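Local coordinates for protein histidinol-phosphate aminotransferase (PDB 3FTB) that probably transfers amino groups as a pyridoxal 5'-phosphate-dependent histidinol-phosphate aminotransferase, at residues 211-216 with 224-229; 180-185 with 195-200; 216-221 with 262-267. One frame throughout, in Å; residues are numbered along the deposited sequence.

Contact 1 of 3, residues 211-216 with 224-229. With PO4 (phosphate ion), chain G; PO4 (phosphate ion), chain E.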
loop_
_atom_site.group_PDB
_atom_site.type_symbol
_atom_site.label_atom_id
_atom_site.label_comp_id
_atom_site.label_asym_id
_atom_site.label_seq_id
_atom_site.Cartn_x
_atom_site.Cartn_y
_atom_site.Cartn_z
ATOM N N ARG A 211 3.172 7.704 -13.751
ATOM C CA ARG A 211 3.975 8.748 -13.134
ATOM C C ARG A 211 4.309 8.371 -11.696
ATOM O O ARG A 211 3.767 7.412 -11.164
ATOM C CB ARG A 211 3.232 10.075 -13.141
ATOM C CG ARG A 211 2.963 10.638 -14.512
ATOM C CD ARG A 211 4.206 11.132 -15.164
ATOM N NE ARG A 211 3.886 11.942 -16.334
ATOM C CZ ARG A 211 3.966 13.264 -16.352
ATOM N NH1 ARG A 211 4.360 13.908 -15.263
ATOM N NH2 ARG A 211 3.662 13.933 -17.457
ATOM N N ALA A 212 5.194 9.143 -11.070
ATOM C CA ALA A 212 5.561 8.920 -9.676
ATOM C C ALA A 212 6.037 10.207 -9.021
ATOM O O ALA A 212 6.576 11.092 -9.689
ATOM C CB ALA A 212 6.633 7.855 -9.575
ATOM N N MET A 213 5.830 10.297 -7.710
ATOM C CA MET A 213 6.312 11.419 -6.914
ATOM C C MET A 213 7.565 10.987 -6.170
ATOM O O MET A 213 8.125 11.739 -5.373
ATOM C CB MET A 213 5.257 11.838 -5.890
ATOM C CG MET A 213 3.987 12.482 -6.463
ATOM S SD MET A 213 3.013 13.276 -5.156
ATOM C CE MET A 213 4.065 14.693 -4.789
ATOM N N THR A 214 7.990 9.757 -6.449
ATOM C CA THR A 214 9.063 9.083 -5.717
ATOM C C THR A 214 10.468 9.572 -6.050
ATOM O O THR A 214 11.301 9.707 -5.170
ATOM C CB THR A 214 9.011 7.576 -5.978
ATOM O OG1 THR A 214 7.655 7.126 -5.861
ATOM C CG2 THR A 214 9.890 6.838 -4.991
ATOM N N LYS A 215 10.731 9.830 -7.324
ATOM C CA LYS A 215 12.058 10.242 -7.736
ATOM C C LYS A 215 12.167 11.761 -7.726
ATOM O O LYS A 215 12.944 12.325 -6.954
ATOM C CB LYS A 215 12.395 9.675 -9.125
ATOM C CG LYS A 215 12.526 8.152 -9.179
ATOM C CD LYS A 215 13.591 7.642 -8.212
ATOM C CE LYS A 215 13.969 6.183 -8.482
ATOM N NZ LYS A 215 12.904 5.229 -8.066
ATOM N N PHE A 216 11.367 12.412 -8.566
ATOM C CA PHE A 216 11.447 13.861 -8.761
ATOM C C PHE A 216 11.055 14.716 -7.548
ATOM O O PHE A 216 11.559 15.835 -7.382
ATOM C CB PHE A 216 10.614 14.278 -9.970
ATOM C CG PHE A 216 10.791 15.720 -10.360
ATOM C CD1 PHE A 216 11.996 16.176 -10.868
ATOM C CD2 PHE A 216 9.744 16.619 -10.230
ATOM C CE1 PHE A 216 12.153 17.506 -11.232
ATOM C CE2 PHE A 216 9.898 17.936 -10.590
ATOM C CZ PHE A 216 11.102 18.381 -11.092
ATOM N N PHE A 224 3.989 6.564 -3.314
ATOM C CA PHE A 224 2.923 7.077 -4.173
ATOM C C PHE A 224 3.271 7.229 -5.657
ATOM O O PHE A 224 4.158 7.994 -6.022
ATOM C CB PHE A 224 2.351 8.395 -3.638
ATOM C CG PHE A 224 1.227 8.921 -4.477
ATOM C CD1 PHE A 224 0.011 8.273 -4.495
ATOM C CD2 PHE A 224 1.410 10.010 -5.303
ATOM C CE1 PHE A 224 -1.010 8.721 -5.297
ATOM C CE2 PHE A 224 0.398 10.455 -6.099
ATOM C CZ PHE A 224 -0.816 9.811 -6.098
ATOM N N GLY A 225 2.552 6.495 -6.501
ATOM C CA GLY A 225 2.647 6.643 -7.944
ATOM C C GLY A 225 1.261 6.619 -8.561
ATOM O O GLY A 225 0.310 6.217 -7.902
ATOM N N TYR A 226 1.129 7.047 -9.814
ATOM C CA TYR A 226 -0.193 7.063 -10.448
ATOM C C TYR A 226 -0.266 6.636 -11.916
ATOM O O TYR A 226 0.732 6.649 -12.639
ATOM C CB TYR A 226 -0.900 8.407 -10.234
ATOM C CG TYR A 226 -0.084 9.644 -10.534
ATOM C CD1 TYR A 226 -0.416 10.475 -11.600
ATOM C CD2 TYR A 226 0.997 10.000 -9.734
ATOM C CE1 TYR A 226 0.318 11.629 -11.871
ATOM C CE2 TYR A 226 1.738 11.142 -9.998
ATOM C CZ TYR A 226 1.393 11.956 -11.065
ATOM O OH TYR A 226 2.133 13.093 -11.322
ATOM N N GLY A 227 -1.466 6.227 -12.326
ATOM C CA GLY A 227 -1.746 5.867 -13.704
ATOM C C GLY A 227 -2.661 6.879 -14.379
ATOM O O GLY A 227 -3.584 7.392 -13.763
ATOM N N ILE A 228 -2.410 7.138 -15.658
ATOM C CA ILE A 228 -3.096 8.165 -16.433
ATOM C C ILE A 228 -3.533 7.583 -17.779
ATOM O O ILE A 228 -2.686 7.175 -18.563
ATOM C CB ILE A 228 -2.130 9.346 -16.694
ATOM C CG1 ILE A 228 -1.804 10.034 -15.373
ATOM C CG2 ILE A 228 -2.716 10.333 -17.688
ATOM C CD1 ILE A 228 -3.052 10.290 -14.505
ATOM N N THR A 229 -4.835 7.532 -18.055
ATOM C CA THR A 229 -5.315 6.949 -19.313
ATOM C C THR A 229 -6.733 7.402 -19.662
ATOM O O THR A 229 -7.573 7.590 -18.788
ATOM C CB THR A 229 -5.276 5.392 -19.294
ATOM O OG1 THR A 229 -5.493 4.878 -20.617
ATOM C CG2 THR A 229 -6.343 4.831 -18.385
HETATM P P PO4 G . 3.988 17.227 -16.307
HETATM O O1 PO4 G . 4.332 16.282 -15.183
HETATM O O2 PO4 G . 2.817 18.089 -15.891
HETATM O O3 PO4 G . 5.196 18.088 -16.615
HETATM O O4 PO4 G . 3.603 16.473 -17.562
HETATM P P PO4 E . 8.278 3.558 -6.593
HETATM O O1 PO4 E . 7.332 2.453 -6.200
HETATM O O2 PO4 E . 7.511 4.721 -7.148
HETATM O O3 PO4 E . 9.047 4.056 -5.396
HETATM O O4 PO4 E . 9.206 3.031 -7.657
HETATM O O HOH W 1 4.488 12.909 -10.446
HETATM O O HOH W 2 6.668 7.565 -3.095
#

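Contact 2 of 3, residues 180-185 with 195-200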
loop_
_atom_site.group_PDB
_atom_site.type_symbol
_atom_site.label_atom_id
_atom_site.label_comp_id
_atom_site.label_asym_id
_atom_site.label_seq_id
_atom_site.Cartn_x
_atom_site.Cartn_y
_atom_site.Cartn_z
ATOM N N ILE A 180 -0.229 0.307 -24.925
ATOM C CA ILE A 180 1.160 0.704 -24.738
ATOM C C ILE A 180 1.350 1.434 -23.412
ATOM O O ILE A 180 0.739 2.468 -23.173
ATOM C CB ILE A 180 1.731 1.489 -25.963
ATOM C CG1 ILE A 180 1.278 2.944 -25.973
ATOM C CG2 ILE A 180 1.372 0.803 -27.274
ATOM C CD1 ILE A 180 2.385 3.893 -25.623
ATOM N N ILE A 181 2.187 0.856 -22.549
ATOM C CA ILE A 181 2.427 1.367 -21.201
ATOM C C ILE A 181 3.725 2.157 -21.112
ATOM O O ILE A 181 4.809 1.591 -21.274
ATOM C CB ILE A 181 2.538 0.219 -20.180
ATOM C CG1 ILE A 181 1.265 -0.635 -20.175
ATOM C CG2 ILE A 181 2.841 0.781 -18.787
ATOM C CD1 ILE A 181 1.487 -2.014 -19.607
ATOM N N ILE A 182 3.621 3.452 -20.832
ATOM C CA ILE A 182 4.809 4.297 -20.772
ATOM C C ILE A 182 5.146 4.757 -19.364
ATOM O O ILE A 182 4.419 5.565 -18.775
ATOM C CB ILE A 182 4.689 5.535 -21.669
ATOM C CG1 ILE A 182 4.270 5.132 -23.071
ATOM C CG2 ILE A 182 6.029 6.216 -21.803
ATOM C CD1 ILE A 182 4.439 6.247 -24.077
ATOM N N ASP A 183 6.261 4.243 -18.843
ATOM C CA ASP A 183 6.747 4.593 -17.512
ATOM C C ASP A 183 7.477 5.950 -17.526
ATOM O O ASP A 183 8.602 6.069 -18.034
ATOM C CB ASP A 183 7.652 3.471 -17.002
ATOM C CG ASP A 183 8.421 3.851 -15.747
ATOM O OD1 ASP A 183 8.215 4.968 -15.227
ATOM O OD2 ASP A 183 9.239 3.023 -15.288
ATOM N N GLU A 184 6.826 6.972 -16.975
ATOM C CA GLU A 184 7.356 8.331 -17.017
ATOM C C GLU A 184 7.727 8.867 -15.640
ATOM O O GLU A 184 7.562 10.051 -15.360
ATOM C CB GLU A 184 6.346 9.268 -17.685
ATOM C CG GLU A 184 6.291 9.121 -19.209
ATOM C CD GLU A 184 5.444 10.188 -19.851
ATOM O OE1 GLU A 184 4.994 11.149 -19.159
ATOM O OE2 GLU A 184 5.230 10.059 -21.065
ATOM N N ALA A 185 8.251 7.991 -14.790
ATOM C CA ALA A 185 8.522 8.340 -13.400
ATOM C C ALA A 185 9.628 9.376 -13.290
ATOM O O ALA A 185 9.754 10.053 -12.266
ATOM C CB ALA A 185 8.887 7.097 -12.609
ATOM N N SER A 195 7.881 16.442 -23.611
ATOM C CA SER A 195 8.643 15.197 -23.467
ATOM C C SER A 195 7.784 14.044 -22.973
ATOM O O SER A 195 8.079 12.880 -23.275
ATOM C CB SER A 195 9.853 15.389 -22.551
ATOM O OG SER A 195 10.923 15.978 -23.274
ATOM N N SER A 196 6.726 14.367 -22.223
ATOM C CA SER A 196 5.740 13.365 -21.807
ATOM C C SER A 196 4.673 13.155 -22.871
ATOM O O SER A 196 4.355 14.054 -23.644
ATOM C CB SER A 196 5.075 13.742 -20.485
ATOM O OG SER A 196 4.410 14.978 -20.588
ATOM N N PHE A 197 4.128 11.951 -22.905
ATOM C CA PHE A 197 3.027 11.643 -23.789
ATOM C C PHE A 197 1.704 11.982 -23.129
ATOM O O PHE A 197 0.648 11.674 -23.676
ATOM C CB PHE A 197 3.047 10.160 -24.149
ATOM C CG PHE A 197 4.025 9.818 -25.232
ATOM C CD1 PHE A 197 5.389 9.781 -24.964
ATOM C CD2 PHE A 197 3.587 9.540 -26.520
ATOM C CE1 PHE A 197 6.297 9.477 -25.964
ATOM C CE2 PHE A 197 4.490 9.230 -27.515
ATOM C CZ PHE A 197 5.846 9.201 -27.239
ATOM N N VAL A 198 1.743 12.594 -21.947
ATOM C CA VAL A 198 0.494 12.908 -21.255
ATOM C C VAL A 198 -0.426 13.765 -22.132
ATOM O O VAL A 198 -1.646 13.588 -22.124
ATOM C CB VAL A 198 0.713 13.584 -19.878
ATOM C CG1 VAL A 198 1.185 12.556 -18.852
ATOM C CG2 VAL A 198 1.676 14.778 -19.996
ATOM N N GLY A 199 0.166 14.674 -22.902
ATOM C CA GLY A 199 -0.595 15.527 -23.801
ATOM C C GLY A 199 -1.121 14.789 -25.020
ATOM O O GLY A 199 -1.726 15.396 -25.920
ATOM N N GLU A 200 -0.879 13.475 -25.052
ATOM C CA GLU A 200 -1.359 12.621 -26.133
ATOM C C GLU A 200 -2.480 11.704 -25.654
ATOM O O GLU A 200 -3.044 10.947 -26.444
ATOM C CB GLU A 200 -0.208 11.777 -26.704
ATOM C CG GLU A 200 0.474 12.344 -27.953
ATOM C CD GLU A 200 1.576 13.319 -27.618
ATOM O OE1 GLU A 200 2.033 13.321 -26.456
ATOM O OE2 GLU A 200 1.989 14.078 -28.517
#

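Contact 3 of 3, residues 216-221 with 262-267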
loop_
_atom_site.group_PDB
_atom_site.type_symbol
_atom_site.label_atom_id
_atom_site.label_comp_id
_atom_site.label_asym_id
_atom_site.label_seq_id
_atom_site.Cartn_x
_atom_site.Cartn_y
_atom_site.Cartn_z
ATOM N N PHE A 216 11.367 12.412 -8.566
ATOM C CA PHE A 216 11.447 13.861 -8.761
ATOM C C PHE A 216 11.055 14.716 -7.548
ATOM O O PHE A 216 11.559 15.835 -7.382
ATOM C CB PHE A 216 10.614 14.278 -9.970
ATOM C CG PHE A 216 10.791 15.720 -10.360
ATOM C CD1 PHE A 216 11.996 16.176 -10.868
ATOM C CD2 PHE A 216 9.744 16.619 -10.230
ATOM C CE1 PHE A 216 12.153 17.506 -11.232
ATOM C CE2 PHE A 216 9.898 17.936 -10.590
ATOM C CZ PHE A 216 11.102 18.381 -11.092
ATOM N N PHE A 217 10.158 14.195 -6.713
ATOM C CA PHE A 217 9.671 14.935 -5.548
ATOM C C PHE A 217 10.337 14.479 -4.259
ATOM O O PHE A 217 9.934 14.895 -3.164
ATOM C CB PHE A 217 8.135 14.849 -5.429
ATOM C CG PHE A 217 7.405 15.706 -6.430
ATOM C CD1 PHE A 217 6.932 15.164 -7.614
ATOM C CD2 PHE A 217 7.218 17.059 -6.197
ATOM C CE1 PHE A 217 6.276 15.946 -8.548
ATOM C CE2 PHE A 217 6.567 17.853 -7.123
ATOM C CZ PHE A 217 6.094 17.291 -8.310
ATOM N N ALA A 218 11.349 13.626 -4.410
ATOM C CA ALA A 218 12.260 13.238 -3.328
ATOM C C ALA A 218 11.611 12.476 -2.172
ATOM O O ALA A 218 12.212 12.360 -1.087
ATOM C CB ALA A 218 13.020 14.463 -2.793
ATOM N N MET A 219 10.410 11.943 -2.402
ATOM C CA MET A 219 9.640 11.311 -1.328
ATOM C C MET A 219 9.348 9.814 -1.562
ATOM O O MET A 219 8.192 9.441 -1.760
ATOM C CB MET A 219 8.328 12.091 -1.074
ATOM C CG MET A 219 8.513 13.505 -0.462
ATOM S SD MET A 219 7.004 14.476 -0.071
ATOM C CE MET A 219 6.288 14.615 -1.706
ATOM N N PRO A 220 10.392 8.952 -1.540
ATOM C CA PRO A 220 10.121 7.510 -1.696
ATOM C C PRO A 220 9.415 6.829 -0.507
ATOM O O PRO A 220 8.666 5.872 -0.721
ATOM C CB PRO A 220 11.522 6.909 -1.908
ATOM C CG PRO A 220 12.468 7.945 -1.377
ATOM C CD PRO A 220 11.824 9.245 -1.737
ATOM N N GLY A 221 9.640 7.308 0.714
ATOM C CA GLY A 221 9.065 6.675 1.892
ATOM C C GLY A 221 7.564 6.874 2.044
ATOM O O GLY A 221 6.924 6.302 2.939
ATOM N N THR A 262 5.063 24.825 -7.540
ATOM C CA THR A 262 5.791 25.240 -8.737
ATOM C C THR A 262 7.210 25.719 -8.434
ATOM O O THR A 262 8.104 25.566 -9.262
ATOM C CB THR A 262 5.021 26.338 -9.543
ATOM O OG1 THR A 262 4.308 27.193 -8.640
ATOM C CG2 THR A 262 4.020 25.700 -10.481
ATOM N N ASN A 263 7.421 26.296 -7.255
ATOM C CA ASN A 263 8.748 26.816 -6.914
ATOM C C ASN A 263 9.746 25.760 -6.410
ATOM O O ASN A 263 10.953 26.007 -6.345
ATOM C CB ASN A 263 8.648 28.012 -5.966
ATOM C CG ASN A 263 8.135 29.262 -6.668
ATOM O OD1 ASN A 263 8.597 29.612 -7.759
ATOM N ND2 ASN A 263 7.172 29.940 -6.048
ATOM N N TYR A 264 9.235 24.585 -6.058
ATOM C CA TYR A 264 10.087 23.434 -5.803
ATOM C C TYR A 264 10.439 22.834 -7.151
ATOM O O TYR A 264 11.569 22.394 -7.383
ATOM C CB TYR A 264 9.367 22.386 -4.951
ATOM C CG TYR A 264 10.160 21.109 -4.796
ATOM C CD1 TYR A 264 11.061 20.956 -3.756
ATOM C CD2 TYR A 264 10.028 20.070 -5.710
ATOM C CE1 TYR A 264 11.793 19.798 -3.612
ATOM C CE2 TYR A 264 10.767 18.905 -5.579
ATOM C CZ TYR A 264 11.647 18.777 -4.525
ATOM O OH TYR A 264 12.391 17.629 -4.376
ATOM N N ILE A 265 9.455 22.831 -8.045
ATOM C CA ILE A 265 9.639 22.287 -9.380
ATOM C C ILE A 265 10.594 23.115 -10.263
ATOM O O ILE A 265 11.228 22.576 -11.162
ATOM C CB ILE A 265 8.272 22.085 -10.077
ATOM C CG1 ILE A 265 7.422 21.089 -9.275
ATOM C CG2 ILE A 265 8.457 21.608 -11.519
ATOM C CD1 ILE A 265 5.938 21.030 -9.678
ATOM N N GLU A 266 10.711 24.413 -10.002
ATOM C CA GLU A 266 11.547 25.280 -10.838
ATOM C C GLU A 266 12.984 25.363 -10.335
ATOM O O GLU A 266 13.938 25.492 -11.116
ATOM C CB GLU A 266 10.951 26.685 -10.908
ATOM C CG GLU A 266 9.641 26.776 -11.663
ATOM C CD GLU A 266 9.046 28.170 -11.601
ATOM O OE1 GLU A 266 8.210 28.496 -12.470
ATOM O OE2 GLU A 266 9.420 28.938 -10.685
ATOM N N GLU A 267 13.124 25.315 -9.017
ATOM C CA GLU A 267 14.430 25.308 -8.387
ATOM C C GLU A 267 15.125 23.988 -8.745
ATOM O O GLU A 267 16.352 23.904 -8.835
ATOM C CB GLU A 267 14.267 25.455 -6.869
ATOM C CG GLU A 267 15.556 25.760 -6.109
ATOM C CD GLU A 267 15.553 25.209 -4.686
ATOM O OE1 GLU A 267 16.616 24.730 -4.231
ATOM O OE2 GLU A 267 14.490 25.247 -4.032
#

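Contact 1 of 3, residues 211-216 with 224-229
T214 OG1 is gripped from two sides, giving to a phosphate ion and receiving from a water that links it to the backbone of F224. T214 OG1 donates to O2 of the chain E phosphate at 2.7 Å. It accepts from the water 3.0 Å away, which in turn takes the N-H of F224, with F224 N 2.9 Å from the water oxygen. S88 OG, the backbone N of A87 and R223 NH2 probably bind this same phosphate, as in the family's phosphate site.

The two strands run antiparallel next to this corner. R211 and Y226 form a hydrogen-bonded pair, with R211 N 2.9 Å from Y226 O and Y226 N 3.0 Å from R211 O; A212 and G225 follow as a non-hydrogen-bonded pair. A weak bond from M213 N to F224 O, 3.3 Å long, extends the pairing to where the chain turns off.

On the face that carries R211 and Y226, the tyrosine CG sits between its backbone N and carbonyl carbon (chi1 49°). This swings the ring across the strands, so that R211 CB lies over one ring face in a CH-pi contact, 20° off the normal. The Y226 hydroxyl joins A212 O through a second water. R211 bends at chi2 and leads away to the chain G phosphate, where R211 NH2 gives a nearly straight bond to O4 at 2.5 Å; the still shorter approach of NH1 to O1 is doubtful.

M213 SD comes obliquely to the F224 ring, 3.6 Å from F224 CD2, a Met-aromatic contact. A255 of helix 249-257 touches both side chains. K215 follows at the sequence position of the family's PLP-binding lysine, and the phosphate beside T214 is consistent with the cofactor-phosphate site of a class I and II aminotransferase.

Contact 2 of 3, residues 180-185 with 195-200
I182 and F197 meet at about a right angle: the isoleucine pushes its CD1 methyl at the flat of the phenylalanine ring. I182 CD1 lies over one face, offset toward the rim, in a CH-pi contact 3.9 Å from the F197 centroid. The E184 carboxylate comes at the same ring from a different quarter, with OE2 at the edge and in the ring plane, 3.9 Å from F197 CD1. One aromatic side chain is thus held by a methyl over its face and a carboxylate oxygen at its rim.

That oxygen does its main work on the backbone. E184 OE2 uses its syn lone pair to accept from F197 N, at 2.9 Å and nearly straight (173°). The glutamate can do this because its chain is extended beyond CG (chi2 -172°), carrying the carboxylate across to the loop. The other oxygen, OE1, lies close against the S196 methylene and makes a salt bridge with R211 NE, while N152 ND2 adds a weak hydrogen bond to OE2. The buried carboxylate therefore has polar partners at both oxygens, and the arginine would probably help keep it ionised. S196 turns its own hydroxyl elsewhere, to P193 O.

L170 of helix 163-176 also packs on F197. At the strand end D183 OD1 accepts from A185 N at 3.1 Å, forming an Asx turn. The contact thus pins a returning loop at the end of a strand in the large-domain sheet, at the Asp-Glu-Ala sequence motif of this aminotransferase family.

Contact 3 of 3, residues 216-221 with 262-267
The F217 ring meets two successive residues of helix 262-285 obliquely, and together with F216, Y264 and I265 it makes up the close-packed part of the contact. F217 CE2 is 4.0 Å from I265 CG1, and F217 CD2 is 4.0 Å from Y264 CE2. F216 backs it up: its CD2 lies over one face of the F217 ring, while its far rim meets the helix, F216 CE2 standing 4.1 Å from I265 CG2 at the ring edge. F189 adds an edge-to-face partner to F216.

Y264 reaches out from the helix with CG anti to its backbone N (chi1 173°), which brings its hydroxyl up to the loop. The nearest approaches are here: Y264 OH is 3.6 Å from both A218 CB and F216 O, and its hydrogen bond goes to G39 O. F216 O lies in the plane of the tyrosine ring, at its edge, and takes a hydrogen bond from N36 ND2.

The other side of the helix is quite different. T262, N263, E266 and E267 are exposed and make no contact with 216-221; E267 makes a long, weak ion pair with K42 and touches L38. I265, partly exposed, marks the border between the two sides. The contact is apolar packing of an aromatic loop on the first turn of the long helix that, in fold type I aminotransferases, leads from the large domain to the small one.

How the contacts relate
Followed from the N terminus, the chain first closes contact 2, where the loop after strand 179-183 returns to that strand's end. It then runs up strand 207-212, the parallel neighbour of 179-183, and opens contact 1, a short excursion that comes back as the antiparallel strand 225-229. Contacts 2 and 1 are in series but touch, A212 CB lying 3.9 Å from A185 CB. Contact 3 starts inside the loop of contact 1, shares F216 with it and closes later on helix 262-285, so these two cross. Contacts 1 and 3 tie the large-domain sheet to that long helix and both reach the second subunit, while contact 2 pins the loop beside strand 207-212.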